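Local coordinates for axin interactor, dorsalization-associated protein (Danio rerio, PDB 2QZQ) that acts as a ventralizing factor in the embryo by binding axin, disrupting axin homodimers and so inhibiting axin-mediated JNK activation, at residues I20-K26 / T138-L144; I120-K124 / L134-T138. All coordinates share one frame; numbering follows the deposited sequence.

In the fold
The chain is the C-terminal, C2-type domain of the protein, an antiparallel beta sandwich. Its first strand, 15-24, ends in the segment 20-26, which waits for a partner more than a hundred residues later: contact 1 closes that long loop where 138-144 leads into the last strand, 144-151. Contact 2 is nested inside it and closes a short excursion, in which the chain leaves strand 116-124 and returns at 134-138. The two share Thr-138, their centres lie about 10 Å apart, and Leu-144 N probably hydrogen-bonds to Ile-120 O between them. Together they hold the connection between strands 116-124 and 144-151 against the ends of strands 15-24 and 116-124.

Contact 1 (I20-K26 / T138-L144)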
ATOM      1  N   ILE A  20       2.230   2.834   7.174  1.00 19.34           N
ATOM      2  CA  ILE A  20       0.812   2.670   6.901  1.00 18.41           C
ATOM      3  C   ILE A  20       0.148   2.924   8.227  1.00 19.45           C
ATOM      4  O   ILE A  20       0.281   2.128   9.179  1.00 19.39           O
ATOM      5  CB  ILE A  20       0.468   1.248   6.382  1.00 18.64           C
ATOM      6  CG1 ILE A  20       1.225   0.925   5.082  1.00 19.17           C
ATOM      7  CG2 ILE A  20      -1.048   1.071   6.255  1.00 17.17           C
ATOM      8  CD1 ILE A  20       1.111  -0.552   4.656  1.00 18.13           C
ATOM      9  N   GLU A  21      -0.546   4.056   8.303  1.00 18.77           N
ATOM     10  CA  GLU A  21      -1.164   4.474   9.548  1.00 19.60           C
ATOM     11  C   GLU A  21      -2.484   3.762   9.712  1.00 18.51           C
ATOM     12  O   GLU A  21      -2.676   3.021  10.657  1.00 18.07           O
ATOM     13  CB  GLU A  21      -1.330   5.995   9.594  1.00 18.93           C
ATOM     14  CG  GLU A  21       0.041   6.690   9.462  1.00 21.05           C
ATOM     15  CD  GLU A  21      -0.016   8.217   9.469  1.00 22.36           C
ATOM     16  OE1 GLU A  21      -1.075   8.795   9.167  1.00 25.17           O
ATOM     17  OE2 GLU A  21       1.033   8.834   9.770  1.00 26.61           O
ATOM     18  N   LYS A  22      -3.395   3.994   8.775  1.00 17.65           N
ATOM     19  CA  LYS A  22      -4.723   3.414   8.872  1.00 16.26           C
ATOM     20  C   LYS A  22      -5.363   3.442   7.492  1.00 15.95           C
ATOM     21  O   LYS A  22      -4.883   4.142   6.603  1.00 14.51           O
ATOM     22  CB  LYS A  22      -5.573   4.179   9.875  1.00 15.75           C
ATOM     23  CG  LYS A  22      -6.021   5.552   9.423  1.00 14.86           C
ATOM     24  CD  LYS A  22      -6.660   6.321  10.557  1.00 17.57           C
ATOM     25  CE  LYS A  22      -6.857   7.779  10.150  1.00 20.01           C
ATOM     26  NZ  LYS A  22      -7.593   8.544  11.188  1.00 22.14           N
ATOM     27  N   ILE A  23      -6.429   2.664   7.334  1.00 14.67           N
ATOM     28  CA  ILE A  23      -7.218   2.701   6.122  1.00 13.87           C
ATOM     29  C   ILE A  23      -8.688   2.882   6.490  1.00 14.82           C
ATOM     30  O   ILE A  23      -9.224   2.171   7.362  1.00 15.05           O
ATOM     31  CB  ILE A  23      -6.965   1.463   5.199  1.00 13.91           C
ATOM     32  CG1 ILE A  23      -7.718   1.619   3.855  1.00 11.53           C
ATOM     33  CG2 ILE A  23      -7.335   0.151   5.873  1.00 12.67           C
ATOM     34  CD1 ILE A  23      -7.421   0.455   2.866  1.00 12.19           C
ATOM     35  N   GLY A  24      -9.316   3.861   5.844  1.00 14.43           N
ATOM     36  CA  GLY A  24     -10.747   4.104   5.958  1.00 15.02           C
ATOM     37  C   GLY A  24     -11.512   3.255   4.964  1.00 15.59           C
ATOM     38  O   GLY A  24     -11.182   3.219   3.757  1.00 16.17           O
ATOM     39  N   LEU A  25     -12.528   2.566   5.468  1.00 15.75           N
ATOM     40  CA  LEU A  25     -13.412   1.750   4.638  1.00 15.48           C
ATOM     41  C   LEU A  25     -14.814   1.802   5.252  1.00 16.78           C
ATOM     42  O   LEU A  25     -14.968   1.790   6.475  1.00 15.87           O
ATOM     43  CB  LEU A  25     -12.895   0.297   4.565  1.00 15.89           C
ATOM     44  CG  LEU A  25     -11.515   0.004   3.948  1.00 14.80           C
ATOM     45  CD1 LEU A  25     -11.006  -1.421   4.304  1.00 15.48           C
ATOM     46  CD2 LEU A  25     -11.514   0.167   2.449  1.00 13.80           C
ATOM     47  N   LYS A  26     -15.844   1.898   4.420  1.00 17.11           N
ATOM     48  CA  LYS A  26     -17.203   2.021   4.950  1.00 20.00           C
ATOM     49  C   LYS A  26     -17.522   0.819   5.855  1.00 19.28           C
ATOM     50  O   LYS A  26     -18.240   0.935   6.826  1.00 19.03           O
ATOM     51  CB  LYS A  26     -18.228   2.089   3.807  1.00 20.76           C
ATOM     52  CG  LYS A  26     -18.320   3.444   3.111  1.00 26.88           C
ATOM     53  CD  LYS A  26     -18.469   3.312   1.578  1.00 32.54           C
ATOM     54  CE  LYS A  26     -19.913   3.331   1.093  1.00 35.95           C
ATOM     55  NZ  LYS A  26     -19.991   4.035  -0.251  1.00 35.70           N
ATOM     56  N   THR A 138     -15.412   4.515  -3.081  1.00 16.77           N
ATOM     57  CA  THR A 138     -16.372   5.359  -2.414  1.00 16.78           C
ATOM     58  C   THR A 138     -15.985   6.821  -2.605  1.00 17.06           C
ATOM     59  O   THR A 138     -14.810   7.143  -2.807  1.00 16.39           O
ATOM     60  CB  THR A 138     -16.478   5.037  -0.900  1.00 17.23           C
ATOM     61  OG1 THR A 138     -17.501   5.862  -0.309  1.00 18.08           O
ATOM     62  CG2 THR A 138     -15.137   5.274  -0.174  1.00 17.69           C
ATOM     63  N   LYS A 139     -16.992   7.691  -2.590  1.00 17.35           N
ATOM     64  CA  LYS A 139     -16.770   9.135  -2.599  1.00 18.78           C
ATOM     65  C   LYS A 139     -16.670   9.663  -1.174  1.00 18.65           C
ATOM     66  O   LYS A 139     -16.314  10.829  -0.973  1.00 18.52           O
ATOM     67  CB  LYS A 139     -17.904   9.862  -3.315  1.00 19.30           C
ATOM     68  CG  LYS A 139     -17.813   9.777  -4.820  1.00 20.48           C
ATOM     69  CD  LYS A 139     -18.474  10.995  -5.403  1.00 26.18           C
ATOM     70  CE  LYS A 139     -18.460  10.898  -6.864  1.00 28.08           C
ATOM     71  NZ  LYS A 139     -19.257   9.721  -7.302  1.00 28.84           N
ATOM     72  N   LYS A 140     -16.966   8.802  -0.193  1.00 19.02           N
ATOM     73  CA  LYS A 140     -16.777   9.173   1.216  1.00 19.60           C
ATOM     74  C   LYS A 140     -15.292   9.461   1.530  1.00 18.64           C
ATOM     75  O   LYS A 140     -14.377   8.901   0.901  1.00 17.57           O
ATOM     76  CB  LYS A 140     -17.339   8.099   2.141  1.00 20.66           C
ATOM     77  CG  LYS A 140     -18.871   8.015   2.108  1.00 24.90           C
ATOM     78  CD  LYS A 140     -19.377   6.929   3.025  1.00 30.86           C
ATOM     79  CE  LYS A 140     -20.870   7.110   3.285  1.00 33.50           C
ATOM     80  NZ  LYS A 140     -21.423   6.012   4.133  1.00 38.14           N
ATOM     81  N   PRO A 141     -15.043  10.357   2.501  1.00 18.67           N
ATOM     82  CA  PRO A 141     -13.669  10.711   2.835  1.00 18.50           C
ATOM     83  C   PRO A 141     -13.009   9.596   3.662  1.00 18.40           C
ATOM     84  O   PRO A 141     -12.585   9.811   4.806  1.00 18.53           O
ATOM     85  CB  PRO A 141     -13.833  12.005   3.647  1.00 18.23           C
ATOM     86  CG  PRO A 141     -15.173  11.856   4.301  1.00 18.09           C
ATOM     87  CD  PRO A 141     -16.025  11.097   3.320  1.00 18.65           C
ATOM     88  N   LEU A 142     -12.939   8.406   3.074  1.00 17.08           N
ATOM     89  CA  LEU A 142     -12.321   7.242   3.683  1.00 16.51           C
ATOM     90  C   LEU A 142     -11.165   6.827   2.791  1.00 16.11           C
ATOM     91  O   LEU A 142     -11.371   6.326   1.662  1.00 16.78           O
ATOM     92  CB  LEU A 142     -13.358   6.100   3.816  1.00 15.24           C
ATOM     93  CG  LEU A 142     -14.503   6.428   4.774  1.00 17.32           C
ATOM     94  CD1 LEU A 142     -15.662   5.405   4.599  1.00 16.88           C
ATOM     95  CD2 LEU A 142     -13.994   6.463   6.230  1.00 17.87           C
ATOM     96  N   TYR A 143      -9.961   7.073   3.290  1.00 15.49           N
ATOM     97  CA  TYR A 143      -8.718   6.981   2.518  1.00 14.95           C
ATOM     98  C   TYR A 143      -7.719   6.044   3.165  1.00 14.56           C
ATOM     99  O   TYR A 143      -7.850   5.674   4.332  1.00 15.22           O
ATOM    100  CB  TYR A 143      -8.056   8.371   2.463  1.00 15.04           C
ATOM    101  CG  TYR A 143      -8.854   9.444   1.739  1.00 16.41           C
ATOM    102  CD1 TYR A 143      -8.870   9.483   0.348  1.00 15.10           C
ATOM    103  CD2 TYR A 143      -9.520  10.449   2.445  1.00 14.21           C
ATOM    104  CE1 TYR A 143      -9.562  10.456  -0.339  1.00 19.76           C
ATOM    105  CE2 TYR A 143     -10.238  11.436   1.770  1.00 17.52           C
ATOM    106  CZ  TYR A 143     -10.247  11.431   0.373  1.00 18.33           C
ATOM    107  OH  TYR A 143     -10.908  12.389  -0.336  1.00 18.42           O
ATOM    108  N   LEU A 144      -6.685   5.702   2.420  1.00 14.28           N
ATOM    109  CA  LEU A 144      -5.472   5.132   3.005  1.00 14.65           C
ATOM    110  C   LEU A 144      -4.579   6.289   3.478  1.00 15.46           C
ATOM    111  O   LEU A 144      -4.239   7.174   2.692  1.00 15.45           O
ATOM    112  CB  LEU A 144      -4.740   4.274   1.968  1.00 13.79           C
ATOM    113  CG  LEU A 144      -3.411   3.637   2.375  1.00 15.68           C
ATOM    114  CD1 LEU A 144      -3.599   2.556   3.483  1.00 14.44           C
ATOM    115  CD2 LEU A 144      -2.693   3.081   1.150  1.00 15.67           C
TER
HETATM  116  O   HOH W   1     -12.681   3.637   1.490  1.00 15.08           O
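At the end of strand 15-24 in the C2-type sandwich, an antiparallel pairing with the start of strand 144-151 gives way to side-chain contacts with the preceding loop. Ile-23 and Leu-144 form a non-hydrogen-bonded pair, and CD1 of Leu-144 lies 3.9 Å from Ile-23 CB while also meeting CG2 of Ile-20. Next along, Gly-24 N donates a nearly straight bond (173°) of 2.8 Å to Tyr-143 O. Leu-142 CB lies close against the Gly-24 backbone, 3.6 Å from its C atom. Beyond this point one water bridges the two segments, donating to both Gly-24 O and Leu-142 O. Lys-26, bent along its chain, brings CG against Leu-142 CD1 and Lys-140 CD, each 3.6 Å away, and NZ to Thr-138 OG1 at 3.1 Å. With chi1 at -177°, that hydroxyl oxygen stands opposite its own backbone N and also accepts from Lys-140 N at 3.0 Å, making an ST turn. A valine in place of Thr-138 would probably leave both Lys-26 NZ and Lys-140 N without this acceptor and let the lysine end swing. Leu-144 reaches Phe-88 and Ile-23 reaches Phe-90, both on strand 85-94, whereas Leu-142 packs on Tyr-64 of strand 64-72, which flanks strand 15-24.

Contact 2 (I120-K124 / L134-T138); sequences IELYK and LNLLT
Segments 120-124 and 134-138 meet at a single backbone bridge between Tyr-123 and Leu-136, their touching parts running 97° apart. Two hydrogen bonds frame it: Leu-137 N to Leu-122 O at 2.9 Å, and Lys-124 N to Asn-135 O at 2.8 Å, the latter almost in line with the carbonyl (172° at the oxygen). Leu-122 O has a second donor, a water that in turn accepts from Thr-138 N. Another water links Lys-124 O with Asn-135 N, extending the pairing where direct bonds stop. The Tyr-123 ring carries one half of the side-chain contact. Leu-134 CB sits over one face in a CH-pi contact, 3.9 Å from the ring centroid and displaced toward the rim. Leu-136 CD1 lies 3.9 Å from Tyr-123 CE1. The same methyl touches Glu-121 CG, the two side chains crossing at about a right angle. Glu-121 folds back, CG lying between its backbone N and carbonyl carbon (chi1 76°), and OE2 accepts from Tyr-123 OH at 2.6 Å through its anti lone pair, which helps fix the far end of the ring. Away from this ring, Leu-137 sets CD2 near Leu-122 CB and CD1 at 3.8 Å from Lys-124 CG. CE of the extended Lys-124 chain passes 3.7 Å from Leu-136 O, and a water connects that oxygen to Lys-124 NZ. Leu-122 and Leu-137 both pack on Leu-25, and Tyr-123 and Leu-134 on Phe-105 of strand 99-109. The arrangement is that of a loop crossing over a strand end at the surface of a C2-type beta sandwich, tied to it by an isolated bridge.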
ATOM      1  N   ILE A 120      -4.559   8.693   0.223  1.00 15.59           N
ATOM      2  CA  ILE A 120      -4.713   8.187  -1.118  1.00 15.81           C
ATOM      3  C   ILE A 120      -6.057   7.447  -1.170  1.00 15.24           C
ATOM      4  O   ILE A 120      -6.392   6.665  -0.265  1.00 14.20           O
ATOM      5  CB  ILE A 120      -3.614   7.174  -1.507  1.00 15.35           C
ATOM      6  CG1 ILE A 120      -2.199   7.749  -1.329  1.00 15.03           C
ATOM      7  CG2 ILE A 120      -3.827   6.706  -2.958  1.00 17.21           C
ATOM      8  CD1 ILE A 120      -1.095   6.696  -1.472  1.00 18.09           C
ATOM      9  N   GLU A 121      -6.800   7.714  -2.246  1.00 14.37           N
ATOM     10  CA  GLU A 121      -8.112   7.094  -2.485  1.00 14.79           C
ATOM     11  C   GLU A 121      -8.017   5.613  -2.878  1.00 14.69           C
ATOM     12  O   GLU A 121      -6.989   5.143  -3.422  1.00 14.60           O
ATOM     13  CB  GLU A 121      -8.884   7.888  -3.565  1.00 14.87           C
ATOM     14  CG  GLU A 121      -8.397   7.649  -5.018  1.00 16.31           C
ATOM     15  CD  GLU A 121      -7.204   8.522  -5.430  1.00 19.22           C
ATOM     16  OE1 GLU A 121      -6.507   9.077  -4.558  1.00 15.21           O
ATOM     17  OE2 GLU A 121      -6.940   8.616  -6.648  1.00 16.68           O
ATOM     18  N   LEU A 122      -9.105   4.887  -2.631  1.00 14.18           N
ATOM     19  CA  LEU A 122      -9.152   3.456  -2.930  1.00 15.23           C
ATOM     20  C   LEU A 122      -9.976   3.175  -4.184  1.00 14.73           C
ATOM     21  O   LEU A 122     -11.039   3.771  -4.385  1.00 15.57           O
ATOM     22  CB  LEU A 122      -9.734   2.655  -1.755  1.00 13.90           C
ATOM     23  CG  LEU A 122      -8.677   2.893  -0.642  1.00 16.93           C
ATOM     24  CD1 LEU A 122      -9.230   3.156   0.708  1.00 20.63           C
ATOM     25  CD2 LEU A 122      -7.539   1.908  -0.687  1.00 16.29           C
ATOM     26  N   TYR A 123      -9.490   2.217  -4.958  1.00 15.00           N
ATOM     27  CA  TYR A 123     -10.161   1.758  -6.156  1.00 15.38           C
ATOM     28  C   TYR A 123     -10.580   0.318  -5.973  1.00 16.22           C
ATOM     29  O   TYR A 123      -9.903  -0.428  -5.289  1.00 15.87           O
ATOM     30  CB  TYR A 123      -9.220   1.907  -7.356  1.00 14.70           C
ATOM     31  CG  TYR A 123      -8.979   3.374  -7.648  1.00 14.64           C
ATOM     32  CD1 TYR A 123      -9.997   4.160  -8.193  1.00 15.10           C
ATOM     33  CD2 TYR A 123      -7.775   3.991  -7.312  1.00 14.13           C
ATOM     34  CE1 TYR A 123      -9.832   5.512  -8.428  1.00 15.78           C
ATOM     35  CE2 TYR A 123      -7.590   5.357  -7.537  1.00 14.28           C
ATOM     36  CZ  TYR A 123      -8.632   6.108  -8.087  1.00 14.45           C
ATOM     37  OH  TYR A 123      -8.447   7.449  -8.346  1.00 15.57           O
ATOM     38  N   LYS A 124     -11.701  -0.055  -6.581  1.00 17.72           N
ATOM     39  CA  LYS A 124     -12.276  -1.393  -6.429  1.00 17.71           C
ATOM     40  C   LYS A 124     -11.386  -2.448  -7.089  1.00 17.73           C
ATOM     41  O   LYS A 124     -10.750  -2.184  -8.136  1.00 18.19           O
ATOM     42  CB  LYS A 124     -13.657  -1.443  -7.081  1.00 17.98           C
ATOM     43  CG  LYS A 124     -14.693  -0.526  -6.513  1.00 20.04           C
ATOM     44  CD  LYS A 124     -15.999  -0.661  -7.266  1.00 23.24           C
ATOM     45  CE  LYS A 124     -17.158   0.042  -6.519  1.00 27.81           C
ATOM     46  NZ  LYS A 124     -18.375   0.239  -7.398  1.00 30.00           N
ATOM     47  N   LEU A 134      -9.783   2.603 -13.716  1.00 18.60           N
ATOM     48  CA  LEU A 134     -10.013   2.731 -12.262  1.00 17.74           C
ATOM     49  C   LEU A 134     -11.483   2.967 -11.902  1.00 17.26           C
ATOM     50  O   LEU A 134     -12.150   3.826 -12.486  1.00 18.49           O
ATOM     51  CB  LEU A 134      -9.130   3.862 -11.696  1.00 16.39           C
ATOM     52  CG  LEU A 134      -7.625   3.778 -12.028  1.00 16.84           C
ATOM     53  CD1 LEU A 134      -6.857   5.016 -11.606  1.00 15.27           C
ATOM     54  CD2 LEU A 134      -6.988   2.500 -11.378  1.00 15.74           C
ATOM     55  N   ASN A 135     -11.969   2.231 -10.899  1.00 17.20           N
ATOM     56  CA  ASN A 135     -13.335   2.364 -10.413  1.00 16.82           C
ATOM     57  C   ASN A 135     -13.237   2.732  -8.945  1.00 15.84           C
ATOM     58  O   ASN A 135     -12.715   1.958  -8.162  1.00 15.48           O
ATOM     59  CB  ASN A 135     -14.088   1.052 -10.609  1.00 16.95           C
ATOM     60  CG  ASN A 135     -14.069   0.584 -12.075  1.00 20.99           C
ATOM     61  OD1 ASN A 135     -13.522  -0.476 -12.400  1.00 26.77           O
ATOM     62  ND2 ASN A 135     -14.607   1.406 -12.958  1.00 18.67           N
ATOM     63  N   LEU A 136     -13.665   3.943  -8.613  1.00 15.40           N
ATOM     64  CA  LEU A 136     -13.528   4.467  -7.236  1.00 14.81           C
ATOM     65  C   LEU A 136     -14.387   3.659  -6.294  1.00 14.92           C
ATOM     66  O   LEU A 136     -15.562   3.402  -6.575  1.00 14.13           O
ATOM     67  CB  LEU A 136     -13.922   5.952  -7.191  1.00 15.23           C
ATOM     68  CG  LEU A 136     -13.665   6.708  -5.872  1.00 15.71           C
ATOM     69  CD1 LEU A 136     -12.181   6.768  -5.587  1.00 15.89           C
ATOM     70  CD2 LEU A 136     -14.211   8.131  -5.947  1.00 14.30           C
ATOM     71  N   LEU A 137     -13.815   3.261  -5.153  1.00 14.97           N
ATOM     72  CA  LEU A 137     -14.572   2.489  -4.179  1.00 15.35           C
ATOM     73  C   LEU A 137     -15.721   3.295  -3.535  1.00 15.93           C
ATOM     74  O   LEU A 137     -16.850   2.819  -3.427  1.00 15.38           O
ATOM     75  CB  LEU A 137     -13.614   1.920  -3.096  1.00 14.80           C
ATOM     76  CG  LEU A 137     -14.231   0.982  -2.054  1.00 15.71           C
ATOM     77  CD1 LEU A 137     -14.699  -0.294  -2.675  1.00 15.79           C
ATOM     78  CD2 LEU A 137     -13.207   0.683  -0.964  1.00 14.65           C
ATOM     79  N   THR A 138     -15.412   4.515  -3.081  1.00 16.77           N
ATOM     80  CA  THR A 138     -16.372   5.359  -2.414  1.00 16.78           C
ATOM     81  C   THR A 138     -15.985   6.821  -2.605  1.00 17.06           C
ATOM     82  O   THR A 138     -14.810   7.143  -2.807  1.00 16.39           O
ATOM     83  CB  THR A 138     -16.478   5.037  -0.900  1.00 17.23           C
ATOM     84  OG1 THR A 138     -17.501   5.862  -0.309  1.00 18.08           O
ATOM     85  CG2 THR A 138     -15.137   5.274  -0.174  1.00 17.69           C
TER
HETATM   86  O   HOH W   2     -12.640   5.085  -2.598  1.00 19.35           O
HETATM   87  O   HOH W   3     -10.531  -0.185 -10.091  1.00 16.17           O
HETATM   88  O   HOH W   4     -17.039   2.470  -8.671  1.00 33.33           O